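PDB 6VVE: Dot/Icm T4SS effector from Legionella pneumophila, which is an effector kinase that is activated by the host molecule inositol hexakisphosphate and binds ADP and manganese. Local coordinates for residues A[181-186]-A[233-238]. Residues are numbered along the deposited sequence; the frame is centred on the assembly and turned at random.
Sequences DLANNP and LYVYNF
The loop between strands 177-178 and 194-196, probably the counterpart of the catalytic loop of protein kinases to judge by His179 and Asp181 beside the nucleotide site, leans on helix 231-239: Leu182 meets Val235, Pro186 meets Tyr234, and Ala183 touches both. At the C-terminal end of the 181-186 segment, the Pro186 ring lies alongside Tyr234 and sets CG over one face of the phenol, a CH-pi contact with CG 4.0 Å from the ring centroid and 21° off the normal. The offset is toward the rim, where CG comes within 3.8 Å of Tyr234 CZ. A chi1 of -51°, placing CG of Tyr234 anti to its carbonyl carbon, carries the ring to the loop backbone: Asn185 C approaches Tyr234 CD2 obliquely at 3.7 Å, and Ala183 O sits at the ring edge, near its plane. The hydroxyl hydrogen-bonds Tyr260 OH of helix 253-262, which fixes the far end of the ring. Earlier in the loop, toward the nucleotide, the methyl of Ala183 rests 3.9 Å from Val235 CG2 and also meets Tyr234 CB; the same valine methyl reaches Leu182 CG at 4.1 Å, the two side chains crossing at about a right angle. Leu182 is packed further by Phe165 and Leu169 of helix 159-174. The arrangement is consistent with the C-lobe of a protein-kinase-like fold, where the loop carrying the HxD-type motif packs on neighbouring helices.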
loop_
_atom_site.group_PDB
_atom_site.type_symbol
_atom_site.label_atom_id
_atom_site.label_comp_id
_atom_site.label_asym_id
_atom_site.label_seq_id
_atom_site.Cartn_x
_atom_site.Cartn_y
_atom_site.Cartn_z
ATOM N N ASP A 181 6.470 4.763 3.260
ATOM C CA ASP A 181 7.008 6.028 2.760
ATOM C C ASP A 181 5.954 6.690 1.865
ATOM O O ASP A 181 6.061 6.732 0.634
ATOM C CB ASP A 181 8.323 5.823 2.004
ATOM C CG ASP A 181 8.928 7.139 1.510
ATOM O OD1 ASP A 181 8.539 8.214 2.037
ATOM O OD2 ASP A 181 9.783 7.101 0.592
ATOM N N LEU A 182 4.909 7.230 2.492
ATOM C CA LEU A 182 3.898 7.989 1.761
ATOM C C LEU A 182 3.533 9.232 2.562
ATOM O O LEU A 182 3.528 10.344 2.026
ATOM C CB LEU A 182 2.663 7.135 1.484
ATOM C CG LEU A 182 1.545 7.817 0.700
ATOM C CD1 LEU A 182 2.061 8.378 -0.622
ATOM C CD2 LEU A 182 0.398 6.835 0.445
ATOM N N ALA A 183 3.241 9.045 3.849
ATOM C CA ALA A 183 2.926 10.147 4.762
ATOM C C ALA A 183 3.312 9.677 6.167
ATOM O O ALA A 183 2.488 9.118 6.901
ATOM C CB ALA A 183 1.457 10.536 4.688
ATOM N N ASN A 184 4.586 9.860 6.508
ATOM C CA ASN A 184 5.082 9.371 7.789
ATOM C C ASN A 184 4.460 10.115 8.964
ATOM O O ASN A 184 4.315 9.537 10.045
ATOM C CB ASN A 184 6.609 9.486 7.844
ATOM C CG ASN A 184 7.295 8.661 6.773
ATOM O OD1 ASN A 184 6.710 7.737 6.211
ATOM N ND2 ASN A 184 8.548 8.989 6.490
ATOM N N ASN A 185 4.098 11.379 8.775
ATOM C CA ASN A 185 3.506 12.205 9.817
ATOM C C ASN A 185 2.781 13.362 9.138
ATOM O O ASN A 185 2.841 13.510 7.908
ATOM C CB ASN A 185 4.574 12.720 10.794
ATOM C CG ASN A 185 5.671 13.505 10.098
ATOM O OD1 ASN A 185 5.449 14.632 9.663
ATOM N ND2 ASN A 185 6.856 12.910 9.983
ATOM N N PRO A 186 2.065 14.191 9.903
ATOM C CA PRO A 186 1.291 15.275 9.267
ATOM C C PRO A 186 2.146 16.297 8.525
ATOM O O PRO A 186 1.605 17.052 7.702
ATOM C CB PRO A 186 0.557 15.930 10.445
ATOM C CG PRO A 186 0.487 14.853 11.493
ATOM C CD PRO A 186 1.766 14.067 11.343
ATOM N N LEU A 233 -5.647 10.123 6.219
ATOM C CA LEU A 233 -6.144 11.475 6.452
ATOM C C LEU A 233 -5.106 12.516 6.068
ATOM O O LEU A 233 -5.459 13.578 5.524
ATOM C CB LEU A 233 -6.544 11.629 7.915
ATOM C CG LEU A 233 -7.172 12.949 8.348
ATOM C CD1 LEU A 233 -8.534 13.132 7.711
ATOM C CD2 LEU A 233 -7.272 13.011 9.878
ATOM N N TYR A 234 -3.824 12.237 6.343
ATOM C CA TYR A 234 -2.775 13.196 6.007
ATOM C C TYR A 234 -2.689 13.405 4.498
ATOM O O TYR A 234 -2.554 14.542 4.022
ATOM C CB TYR A 234 -1.420 12.718 6.526
ATOM C CG TYR A 234 -1.373 12.313 7.983
ATOM C CD1 TYR A 234 -2.331 12.752 8.890
ATOM C CD2 TYR A 234 -0.340 11.512 8.458
ATOM C CE1 TYR A 234 -2.284 12.376 10.215
ATOM C CE2 TYR A 234 -0.271 11.143 9.791
ATOM C CZ TYR A 234 -1.252 11.563 10.660
ATOM O OH TYR A 234 -1.180 11.176 11.974
ATOM N N VAL A 235 -2.760 12.314 3.730
ATOM C CA VAL A 235 -2.688 12.417 2.276
ATOM C C VAL A 235 -3.838 13.271 1.751
ATOM O O VAL A 235 -3.638 14.198 0.951
ATOM C CB VAL A 235 -2.690 11.015 1.638
ATOM C CG1 VAL A 235 -2.708 11.122 0.124
ATOM C CG2 VAL A 235 -1.484 10.209 2.109
ATOM N N TYR A 236 -5.060 12.978 2.200
ATOM C CA TYR A 236 -6.216 13.686 1.664
ATOM C C TYR A 236 -6.171 15.174 2.004
ATOM O O TYR A 236 -6.415 16.026 1.144
ATOM C CB TYR A 236 -7.509 13.075 2.188
ATOM C CG TYR A 236 -8.723 13.643 1.493
ATOM C CD1 TYR A 236 -9.130 13.152 0.256
ATOM C CD2 TYR A 236 -9.463 14.668 2.067
ATOM C CE1 TYR A 236 -10.242 13.672 -0.389
ATOM C CE2 TYR A 236 -10.582 15.185 1.433
ATOM C CZ TYR A 236 -10.957 14.690 0.202
ATOM O OH TYR A 236 -12.056 15.205 -0.444
ATOM N N ASN A 237 -5.874 15.499 3.265
ATOM C CA ASN A 237 -5.884 16.900 3.687
ATOM C C ASN A 237 -4.742 17.687 3.059
ATOM O O ASN A 237 -4.891 18.882 2.812
ATOM C CB ASN A 237 -5.820 16.997 5.211
ATOM C CG ASN A 237 -7.183 16.843 5.855
ATOM O OD1 ASN A 237 -7.820 17.830 6.232
ATOM N ND2 ASN A 237 -7.649 15.604 5.970
ATOM N N PHE A 238 -3.601 17.043 2.800
ATOM C CA PHE A 238 -2.514 17.735 2.115
ATOM C C PHE A 238 -2.935 18.149 0.711
ATOM O O PHE A 238 -2.594 19.245 0.251
ATOM C CB PHE A 238 -1.272 16.848 2.049
ATOM C CG PHE A 238 -0.122 17.479 1.309
ATOM C CD1 PHE A 238 0.647 18.463 1.907
ATOM C CD2 PHE A 238 0.184 17.092 0.012
ATOM C CE1 PHE A 238 1.701 19.056 1.229
ATOM C CE2 PHE A 238 1.245 17.678 -0.670
ATOM C CZ PHE A 238 2.002 18.662 -0.053
#